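Sulfite dehydrogenase (Paracoccus pantotrophus, PDB 2XTS) oxidises protein-bound sulfane sulfur at a molybdenum cofactor, in a complex with a haem-carrying cytochrome subunit. Local coordinates at residues T112-F117 with V214-E219; D248-G253 with R364-H369; M338-R343 with W376-D381. One frame throughout, in Å; residues are numbered along the deposited sequence.

Contact 1 of 3, residues T112-F117 with V214-E219. With CO (cobalt (II) ion), chain G.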
loop_
_atom_site.group_PDB
_atom_site.type_symbol
_atom_site.label_atom_id
_atom_site.label_comp_id
_atom_site.label_asym_id
_atom_site.label_seq_id
_atom_site.Cartn_x
_atom_site.Cartn_y
_atom_site.Cartn_z
ATOM N N THR A 112 -17.546 2.399 -4.100
ATOM C CA THR A 112 -16.799 2.287 -5.336
ATOM C C THR A 112 -15.309 2.385 -4.999
ATOM O O THR A 112 -14.926 2.686 -3.880
ATOM C CB THR A 112 -17.151 3.433 -6.304
ATOM O OG1 THR A 112 -16.949 4.682 -5.638
ATOM C CG2 THR A 112 -18.598 3.319 -6.802
ATOM N N THR A 113 -14.479 2.148 -6.003
ATOM C CA THR A 113 -13.048 2.231 -5.865
ATOM C C THR A 113 -12.427 2.919 -7.063
ATOM O O THR A 113 -12.934 2.833 -8.179
ATOM C CB THR A 113 -12.412 0.834 -5.666
ATOM O OG1 THR A 113 -11.011 0.965 -5.376
ATOM C CG2 THR A 113 -12.559 -0.019 -6.888
ATOM N N THR A 114 -11.316 3.604 -6.833
ATOM C CA THR A 114 -10.458 4.020 -7.930
ATOM C C THR A 114 -9.038 4.063 -7.422
ATOM O O THR A 114 -8.816 4.225 -6.236
ATOM C CB THR A 114 -10.872 5.397 -8.487
ATOM O OG1 THR A 114 -10.255 5.597 -9.759
ATOM C CG2 THR A 114 -10.448 6.507 -7.555
ATOM N N THR A 115 -8.107 3.867 -8.332
ATOM C CA THR A 115 -6.685 4.034 -8.068
ATOM C C THR A 115 -6.254 5.268 -8.849
ATOM O O THR A 115 -6.447 5.352 -10.048
ATOM C CB THR A 115 -5.903 2.787 -8.487
ATOM O OG1 THR A 115 -6.408 1.727 -7.699
ATOM C CG2 THR A 115 -4.426 2.948 -8.214
ATOM N N ALA A 116 -5.695 6.253 -8.163
ATOM C CA ALA A 116 -5.486 7.567 -8.749
ATOM C C ALA A 116 -4.326 8.271 -8.136
ATOM O O ALA A 116 -4.117 8.213 -6.920
ATOM C CB ALA A 116 -6.742 8.429 -8.570
ATOM N N PHE A 117 -3.619 9.025 -8.977
ATOM C CA PHE A 117 -2.561 9.857 -8.489
ATOM C C PHE A 117 -3.109 11.201 -8.010
ATOM O O PHE A 117 -3.990 11.809 -8.643
ATOM C CB PHE A 117 -1.459 10.078 -9.563
ATOM C CG PHE A 117 -1.854 10.991 -10.712
ATOM C CD1 PHE A 117 -1.810 12.379 -10.583
ATOM C CD2 PHE A 117 -2.271 10.461 -11.922
ATOM C CE1 PHE A 117 -2.176 13.204 -11.632
ATOM C CE2 PHE A 117 -2.641 11.280 -12.935
ATOM C CZ PHE A 117 -2.612 12.652 -12.795
ATOM N N VAL A 214 -11.479 12.546 -3.654
ATOM C CA VAL A 214 -10.583 11.978 -4.657
ATOM C C VAL A 214 -11.135 12.453 -5.997
ATOM O O VAL A 214 -12.324 12.232 -6.302
ATOM C CB VAL A 214 -10.498 10.436 -4.552
ATOM C CG1 VAL A 214 -9.813 9.845 -5.766
ATOM C CG2 VAL A 214 -9.759 10.087 -3.289
ATOM N N VAL A 215 -10.301 13.178 -6.762
ATOM C CA VAL A 215 -10.731 13.888 -7.990
ATOM C C VAL A 215 -9.827 13.447 -9.144
ATOM O O VAL A 215 -8.813 14.089 -9.440
ATOM C CB VAL A 215 -10.654 15.422 -7.779
ATOM C CG1 VAL A 215 -11.344 16.141 -8.937
ATOM C CG2 VAL A 215 -11.234 15.823 -6.391
ATOM N N PRO A 216 -10.134 12.300 -9.756
ATOM C CA PRO A 216 -9.167 11.682 -10.647
ATOM C C PRO A 216 -8.685 12.598 -11.776
ATOM O O PRO A 216 -9.469 13.216 -12.494
ATOM C CB PRO A 216 -9.904 10.472 -11.168
ATOM C CG PRO A 216 -10.772 10.099 -10.023
ATOM C CD PRO A 216 -11.271 11.398 -9.517
ATOM N N GLY A 217 -7.372 12.710 -11.867
ATOM C CA GLY A 217 -6.735 13.466 -12.919
ATOM C C GLY A 217 -6.602 14.955 -12.676
ATOM O O GLY A 217 -5.978 15.643 -13.480
ATOM N N TRP A 218 -7.215 15.462 -11.610
ATOM C CA TRP A 218 -7.281 16.894 -11.344
ATOM C C TRP A 218 -6.296 17.286 -10.236
ATOM O O TRP A 218 -5.897 16.459 -9.397
ATOM C CB TRP A 218 -8.710 17.307 -10.998
ATOM C CG TRP A 218 -9.634 17.384 -12.175
ATOM C CD1 TRP A 218 -9.457 16.777 -13.384
ATOM C CD2 TRP A 218 -10.843 18.152 -12.284
ATOM N NE1 TRP A 218 -10.484 17.117 -14.230
ATOM C CE2 TRP A 218 -11.345 17.954 -13.578
ATOM C CE3 TRP A 218 -11.532 18.999 -11.420
ATOM C CZ2 TRP A 218 -12.495 18.596 -14.027
ATOM C CZ3 TRP A 218 -12.660 19.639 -11.863
ATOM C CH2 TRP A 218 -13.142 19.430 -13.148
ATOM N N GLU A 219 -5.857 18.539 -10.274
ATOM C CA GLU A 219 -4.826 19.047 -9.405
ATOM C C GLU A 219 -5.126 18.773 -7.955
ATOM O O GLU A 219 -6.261 18.863 -7.490
ATOM C CB GLU A 219 -4.608 20.550 -9.692
ATOM C CG GLU A 219 -5.749 21.463 -9.249
ATOM C CD GLU A 219 -5.667 22.890 -9.787
ATOM O OE1 GLU A 219 -4.704 23.206 -10.520
ATOM O OE2 GLU A 219 -6.594 23.686 -9.485
HETATM CO CO CO G . -4.549 24.510 -12.126
HETATM O O HOH W 1 -5.674 10.988 -10.610
HETATM O O HOH W 2 -3.794 14.707 -9.194
HETATM O O HOH W 3 -6.232 25.585 -11.317
HETATM O O HOH W 4 -3.205 25.945 -11.327
#
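Phe117 O is gripped by two waters that tie strand 112-119 to the turn at Gly217: water 1 donates to it over 2.7 Å and water 2 over 3.0 Å. Water 1 accepts a hydrogen bond from Gly217 N and water 2 donates to Trp218 O, so the strand and the turn share a hydrated seam with no direct hydrogen bond between them. The contact lies in the molybdopterin-binding domain of the sulfite oxidase family, where an antiparallel sheet meets the loop that follows strand 212-214. That loop starts as a type II beta turn, closed by Trp218 N to Val215 O at 3.0 Å. Pro216 suits the second position, where its ring fixes phi near the required -60°, and Gly217 the third, where phi is +85°. The bare CA of Gly217 lies 4.2 Å from Phe117 CZ, and water 1 sits 3.6 Å above the centre of the Phe117 ring, so the aromatic face roofs the water. Further along, the contact is apolar. With Thr114 OG1 anti to the backbone N (chi1 -165°), the methyl is brought round to Val214, and CG2 reaches Val214 CG1 at 3.8 Å, the two side chains running alongside in opposite senses. A beta-branched threonine thus offers valine a hydrocarbon surface, while Ala116, buried and small, touches the same valine methyl more loosely. Past the turn, Arg181 makes a salt bridge with Glu219 OE2, probably helping to orient the carboxylate, and Glu219 OE1 binds the cobalt ion at 2.1 Å.

Contact 2 of 3, residues D248-G253 with R364-H369. With CO (cobalt (II) ion), chain G.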
loop_
_atom_site.group_PDB
_atom_site.type_symbol
_atom_site.label_atom_id
_atom_site.label_comp_id
_atom_site.label_asym_id
_atom_site.label_seq_id
_atom_site.Cartn_x
_atom_site.Cartn_y
_atom_site.Cartn_z
ATOM N N ASP A 248 -2.778 30.709 -13.105
ATOM C CA ASP A 248 -1.485 30.468 -13.765
ATOM C C ASP A 248 -1.165 31.685 -14.654
ATOM O O ASP A 248 -1.748 31.866 -15.740
ATOM C CB ASP A 248 -1.559 29.202 -14.629
ATOM C CG ASP A 248 -2.193 28.017 -13.925
ATOM O OD1 ASP A 248 -2.226 28.001 -12.682
ATOM O OD2 ASP A 248 -2.676 27.115 -14.664
ATOM N N LEU A 249 -0.256 32.538 -14.192
ATOM C CA LEU A 249 0.020 33.807 -14.837
ATOM C C LEU A 249 0.733 33.571 -16.160
ATOM O O LEU A 249 1.692 32.787 -16.229
ATOM C CB LEU A 249 0.846 34.705 -13.914
ATOM C CG LEU A 249 1.126 36.142 -14.345
ATOM C CD1 LEU A 249 -0.160 36.944 -14.386
ATOM C CD2 LEU A 249 2.118 36.775 -13.417
ATOM N N MET A 250 0.259 34.264 -17.207
ATOM C CA MET A 250 0.720 34.110 -18.592
ATOM C C MET A 250 1.518 35.338 -19.030
ATOM O O MET A 250 1.525 36.349 -18.342
ATOM C CB MET A 250 -0.474 33.858 -19.489
ATOM C CG MET A 250 -1.226 32.601 -19.109
ATOM S SD MET A 250 -0.357 31.085 -19.545
ATOM C CE MET A 250 -0.594 31.023 -21.332
ATOM N N PRO A 251 2.186 35.280 -20.203
ATOM C CA PRO A 251 3.093 36.361 -20.608
ATOM C C PRO A 251 2.456 37.735 -20.725
ATOM O O PRO A 251 3.165 38.727 -20.519
ATOM C CB PRO A 251 3.647 35.875 -21.954
ATOM C CG PRO A 251 3.653 34.370 -21.789
ATOM C CD PRO A 251 2.368 34.088 -21.057
ATOM N N ASP A 252 1.180 37.800 -21.073
ATOM C CA ASP A 252 0.493 39.094 -21.222
ATOM C C ASP A 252 0.012 39.708 -19.919
ATOM O O ASP A 252 -0.494 40.819 -19.935
ATOM C CB ASP A 252 -0.670 39.027 -22.236
ATOM C CG ASP A 252 -1.817 38.150 -21.793
ATOM O OD1 ASP A 252 -1.655 37.375 -20.823
ATOM O OD2 ASP A 252 -2.889 38.221 -22.446
ATOM N N GLY A 253 0.200 39.017 -18.791
ATOM C CA GLY A 253 -0.248 39.542 -17.514
ATOM C C GLY A 253 -1.655 39.118 -17.145
ATOM O O GLY A 253 -2.112 39.422 -16.062
ATOM N N ARG A 364 7.475 32.237 -17.829
ATOM C CA ARG A 364 8.232 31.708 -16.713
ATOM C C ARG A 364 7.490 31.768 -15.381
ATOM O O ARG A 364 7.979 31.220 -14.398
ATOM C CB ARG A 364 9.563 32.459 -16.605
ATOM C CG ARG A 364 10.327 32.412 -17.922
ATOM C CD ARG A 364 11.692 33.051 -17.869
ATOM N NE ARG A 364 12.672 32.246 -17.150
ATOM C CZ ARG A 364 13.360 31.230 -17.675
ATOM N NH1 ARG A 364 13.166 30.849 -18.935
ATOM N NH2 ARG A 364 14.255 30.584 -16.940
ATOM N N ASN A 365 6.337 32.440 -15.338
ATOM C CA ASN A 365 5.664 32.748 -14.075
ATOM C C ASN A 365 4.331 31.999 -13.865
ATOM O O ASN A 365 3.493 32.423 -13.075
ATOM C CB ASN A 365 5.492 34.264 -13.930
ATOM C CG ASN A 365 6.825 34.989 -13.739
ATOM O OD1 ASN A 365 7.173 35.904 -14.489
ATOM N ND2 ASN A 365 7.544 34.596 -12.721
ATOM N N ASN A 366 4.190 30.846 -14.502
ATOM C CA ASN A 366 2.982 30.047 -14.357
ATOM C C ASN A 366 2.774 29.484 -12.965
ATOM O O ASN A 366 1.628 29.244 -12.582
ATOM C CB ASN A 366 3.000 28.891 -15.365
ATOM C CG ASN A 366 1.779 28.848 -16.255
ATOM O OD1 ASN A 366 1.254 29.874 -16.730
ATOM N ND2 ASN A 366 1.335 27.655 -16.517
ATOM N N VAL A 367 3.876 29.196 -12.267
ATOM C CA VAL A 367 3.898 28.621 -10.905
ATOM C C VAL A 367 3.501 27.132 -10.865
ATOM O O VAL A 367 4.192 26.326 -10.267
ATOM C CB VAL A 367 3.094 29.453 -9.850
ATOM C CG1 VAL A 367 3.137 28.799 -8.492
ATOM C CG2 VAL A 367 3.619 30.900 -9.746
ATOM N N TYR A 368 2.424 26.795 -11.563
ATOM C CA TYR A 368 1.779 25.499 -11.483
ATOM C C TYR A 368 1.935 24.770 -12.835
ATOM O O TYR A 368 2.375 25.352 -13.841
ATOM C CB TYR A 368 0.290 25.709 -11.173
ATOM C CG TYR A 368 0.043 26.511 -9.914
ATOM C CD1 TYR A 368 0.265 25.953 -8.652
ATOM C CD2 TYR A 368 -0.391 27.820 -9.970
ATOM C CE1 TYR A 368 0.033 26.672 -7.493
ATOM C CE2 TYR A 368 -0.589 28.548 -8.808
ATOM C CZ TYR A 368 -0.381 27.975 -7.576
ATOM O OH TYR A 368 -0.671 28.700 -6.444
ATOM N N HIS A 369 1.535 23.499 -12.858
ATOM C CA HIS A 369 1.400 22.734 -14.090
ATOM C C HIS A 369 2.684 22.603 -14.913
ATOM O O HIS A 369 2.653 22.599 -16.134
ATOM C CB HIS A 369 0.240 23.254 -14.939
ATOM C CG HIS A 369 -1.083 23.152 -14.241
ATOM N ND1 HIS A 369 -1.783 21.966 -14.135
ATOM C CD2 HIS A 369 -1.838 24.088 -13.615
ATOM C CE1 HIS A 369 -2.889 22.171 -13.434
ATOM N NE2 HIS A 369 -2.957 23.454 -13.118
HETATM CO CO CO G . -4.549 24.510 -12.126
HETATM O O HOH W 4 -3.205 25.945 -11.327
HETATM O O HOH W 5 0.587 31.935 -11.417
HETATM O O HOH W 6 4.195 33.427 -17.139
HETATM O O HOH W 3 -6.232 25.585 -11.317
#
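The ring of Tyr368 has Val367 CG1 over the centre of one face, 3.6 Å above its plane, and receives Asp248 obliquely, with OD1 3.3 Å from Tyr368 CD2. With CG anti to the carbonyl carbon (chi1 -47°), the same carboxylate also meets the His369 imidazole, its plane turned 58° from that ring. The motif is a metal site with a second-shell acid, set where the hairpin of strands 248-249 and 255-257 lies against the loop before strand 375-378. His369 NE2 binds the cobalt ion, for which imidazole nitrogen is a natural ligand, and Asp248 OD1 accepts a 2.6 Å hydrogen bond from water 4, itself metal-bound. Asp248 OD2 is held by Thr259 OG1, and the carbonyl of Thr259 is another cobalt ligand. Replacing Asp248 with an alanine would probably leave water 4 and the Thr259 hydroxyl without this acceptor and open a gap beside the two rings. Tyr368 OH is hydrogen-bonded to Tyr246 N, in the pocket of the molybdenum oxide. Asp248 CA approaches Asn366 O at 3.5 Å in a CA-H...O contact. Water 6 spans the seam, donating to Leu249 O at 2.7 Å and accepting a hydrogen bond from Asn365 N at 3.0 Å.

Contact 3 of 3, residues M338-R343 with W376-D381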
loop_
_atom_site.group_PDB
_atom_site.type_symbol
_atom_site.label_atom_id
_atom_site.label_comp_id
_atom_site.label_asym_id
_atom_site.label_seq_id
_atom_site.Cartn_x
_atom_site.Cartn_y
_atom_site.Cartn_z
ATOM N N MET A 338 25.780 10.621 -19.977
ATOM C CA MET A 338 24.482 10.537 -20.615
ATOM C C MET A 338 23.640 11.729 -20.212
ATOM O O MET A 338 23.884 12.341 -19.165
ATOM C CB MET A 338 23.737 9.241 -20.248
ATOM C CG MET A 338 24.476 7.964 -20.608
ATOM S SD MET A 338 23.537 6.484 -20.223
ATOM C CE MET A 338 23.620 6.458 -18.427
ATOM N N LEU A 339 22.678 12.061 -21.066
ATOM C CA LEU A 339 21.638 13.023 -20.738
ATOM C C LEU A 339 20.319 12.280 -20.820
ATOM O O LEU A 339 19.726 12.118 -21.888
ATOM C CB LEU A 339 21.678 14.220 -21.682
ATOM C CG LEU A 339 22.866 15.162 -21.480
ATOM C CD1 LEU A 339 22.984 16.077 -22.698
ATOM C CD2 LEU A 339 22.782 15.958 -20.174
ATOM N N LEU A 340 19.855 11.823 -19.663
ATOM C CA LEU A 340 18.664 10.977 -19.619
ATOM C C LEU A 340 17.408 11.824 -19.633
ATOM O O LEU A 340 17.314 12.806 -18.896
ATOM C CB LEU A 340 18.632 10.123 -18.346
ATOM C CG LEU A 340 19.790 9.180 -18.068
ATOM C CD1 LEU A 340 19.573 8.488 -16.750
ATOM C CD2 LEU A 340 19.950 8.178 -19.203
ATOM N N GLN A 341 16.426 11.404 -20.425
ATOM C CA GLN A 341 15.110 12.019 -20.441
ATOM C C GLN A 341 14.047 10.952 -20.638
ATOM O O GLN A 341 14.309 9.922 -21.276
ATOM C CB GLN A 341 14.985 13.008 -21.593
ATOM C CG GLN A 341 15.922 14.189 -21.550
ATOM C CD GLN A 341 15.689 15.160 -22.676
ATOM O OE1 GLN A 341 15.169 14.805 -23.724
ATOM N NE2 GLN A 341 16.058 16.420 -22.438
ATOM N N SER A 342 12.852 11.216 -20.121
ATOM C CA SER A 342 11.702 10.409 -20.411
ATOM C C SER A 342 10.578 11.300 -20.932
ATOM O O SER A 342 10.440 12.467 -20.522
ATOM C CB SER A 342 11.271 9.602 -19.196
ATOM O OG SER A 342 10.935 10.414 -18.085
ATOM N N ARG A 343 9.774 10.736 -21.821
ATOM C CA ARG A 343 8.684 11.468 -22.481
ATOM C C ARG A 343 7.442 10.583 -22.533
ATOM O O ARG A 343 7.438 9.564 -23.238
ATOM C CB ARG A 343 9.114 11.875 -23.889
ATOM C CG ARG A 343 8.114 12.638 -24.705
ATOM C CD ARG A 343 8.729 12.961 -26.073
ATOM N NE ARG A 343 8.913 11.767 -26.902
ATOM C CZ ARG A 343 9.546 11.742 -28.074
ATOM N NH1 ARG A 343 10.120 12.839 -28.553
ATOM N NH2 ARG A 343 9.641 10.605 -28.756
ATOM N N TRP A 376 18.398 14.328 -16.725
ATOM C CA TRP A 376 19.470 14.011 -15.784
ATOM C C TRP A 376 20.803 13.915 -16.523
ATOM O O TRP A 376 20.928 13.177 -17.517
ATOM C CB TRP A 376 19.287 12.655 -15.086
ATOM C CG TRP A 376 18.027 12.460 -14.317
ATOM C CD1 TRP A 376 17.236 11.354 -14.392
ATOM C CD2 TRP A 376 17.395 13.337 -13.351
ATOM N NE1 TRP A 376 16.170 11.476 -13.547
ATOM C CE2 TRP A 376 16.243 12.677 -12.895
ATOM C CE3 TRP A 376 17.713 14.583 -12.802
ATOM C CZ2 TRP A 376 15.386 13.242 -11.966
ATOM C CZ3 TRP A 376 16.871 15.135 -11.869
ATOM C CH2 TRP A 376 15.727 14.474 -11.464
ATOM N N TRP A 377 21.791 14.636 -16.020
ATOM C CA TRP A 377 23.161 14.476 -16.503
ATOM C C TRP A 377 23.858 13.400 -15.684
ATOM O O TRP A 377 24.115 13.590 -14.513
ATOM C CB TRP A 377 23.900 15.807 -16.416
ATOM C CG TRP A 377 25.320 15.789 -16.883
ATOM C CD1 TRP A 377 25.864 15.028 -17.859
ATOM C CD2 TRP A 377 26.362 16.642 -16.411
ATOM N NE1 TRP A 377 27.197 15.347 -18.034
ATOM C CE2 TRP A 377 27.519 16.352 -17.168
ATOM C CE3 TRP A 377 26.419 17.657 -15.450
ATOM C CZ2 TRP A 377 28.733 17.006 -16.957
ATOM C CZ3 TRP A 377 27.640 18.309 -15.236
ATOM C CH2 TRP A 377 28.772 17.977 -15.988
ATOM N N VAL A 378 24.137 12.267 -16.329
ATOM C CA VAL A 378 24.903 11.188 -15.715
ATOM C C VAL A 378 26.356 11.395 -16.100
ATOM O O VAL A 378 26.699 11.390 -17.274
ATOM C CB VAL A 378 24.429 9.796 -16.180
ATOM C CG1 VAL A 378 25.260 8.678 -15.537
ATOM C CG2 VAL A 378 22.950 9.590 -15.865
ATOM N N LYS A 379 27.192 11.571 -15.099
ATOM C CA LYS A 379 28.613 11.848 -15.293
ATOM C C LYS A 379 29.410 10.546 -15.309
ATOM O O LYS A 379 28.913 9.493 -14.927
ATOM C CB LYS A 379 29.130 12.817 -14.221
ATOM C CG LYS A 379 28.394 14.158 -14.277
ATOM C CD LYS A 379 28.871 15.188 -13.273
ATOM C CE LYS A 379 28.324 14.932 -11.900
ATOM N NZ LYS A 379 28.670 16.047 -10.984
ATOM N N ALA A 380 30.670 10.638 -15.720
ATOM C CA ALA A 380 31.542 9.477 -15.810
ATOM C C ALA A 380 31.804 8.763 -14.489
ATOM O O ALA A 380 32.106 7.579 -14.482
ATOM C CB ALA A 380 32.859 9.879 -16.450
ATOM N N ASP A 381 31.669 9.476 -13.379
ATOM C CA ASP A 381 31.801 8.890 -12.046
ATOM C C ASP A 381 30.512 8.277 -11.512
ATOM O O ASP A 381 30.498 7.791 -10.396
ATOM C CB ASP A 381 32.382 9.917 -11.060
ATOM C CG ASP A 381 31.500 11.148 -10.867
ATOM O OD1 ASP A 381 30.404 11.215 -11.454
ATOM O OD2 ASP A 381 31.927 12.065 -10.127
#
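Strands 338-343 and 376-378 run antiparallel, their axes 4.7 Å apart at closest approach, with Met338 opposite Val378 and Leu340 opposite Trp376 as hydrogen-bonded pairs flanking the non-hydrogen-bonded pair Leu339 and Trp377. Both belong to the immunoglobulin-like (E-set) beta sandwich of the dimerisation domain. Each hydrogen-bonded pair closes a ring of two bonds; Met338 N reaches Val378 O at 3.0 Å on a lone pair, whereas Val378 N approaches Met338 O at 2.8 Å, tilted 27° from the carbonyl plane. Met338 O also takes a CA-H...O contact from Trp377 and lies at the edge of its indole, 3.6 Å from Trp377 CD1. Met338, Leu340, Trp376 and Val378 share one face of the sheet. Val378 CG1 touches Met338 CE at 4.0 Å and Val378 CG2 meets Leu340 CD1 at 3.7 Å. The flexible methionine bends at its last torsion (chi3 -72°), bringing the terminal methyl alongside the valine. Trp376 sends NE1 to Ile268 O, satisfying the one polar atom of its buried indole. On the other face Leu339 CD2 packs against Trp377 CB at 3.9 Å, while Trp377 NE1 is hydrogen-bonded to Glu337 OE1. Leu339 and Trp377 also touch Val172 and Ile174 of the cytochrome chain. The chemistry implies a pairing with its backbone polarity spent inside the sheet, one apolar face given to the domain core and the other partly to a partner subunit.

In the fold
Contact 1 closes before contact 2 opens, and both come together at the cobalt ion: their centres are 26 Å apart, yet Glu219 OE1 and His369 NE2 lie 3.1 Å from each other as fellow ligands, with waters 3 and 4 common to both. Contact 3 belongs to the beta sandwich of the dimerisation domain, its centre 32 Å from that of contact 1 and 28 Å from that of contact 2. Its segments alternate with those of contact 2 along the chain, and a short connection after residues 364-369 leads on to strand 375-378. The cobalt site thus probably helps pin the molybdopterin-binding and dimerisation domains together, while contacts 2 and 3 both border the cytochrome chain.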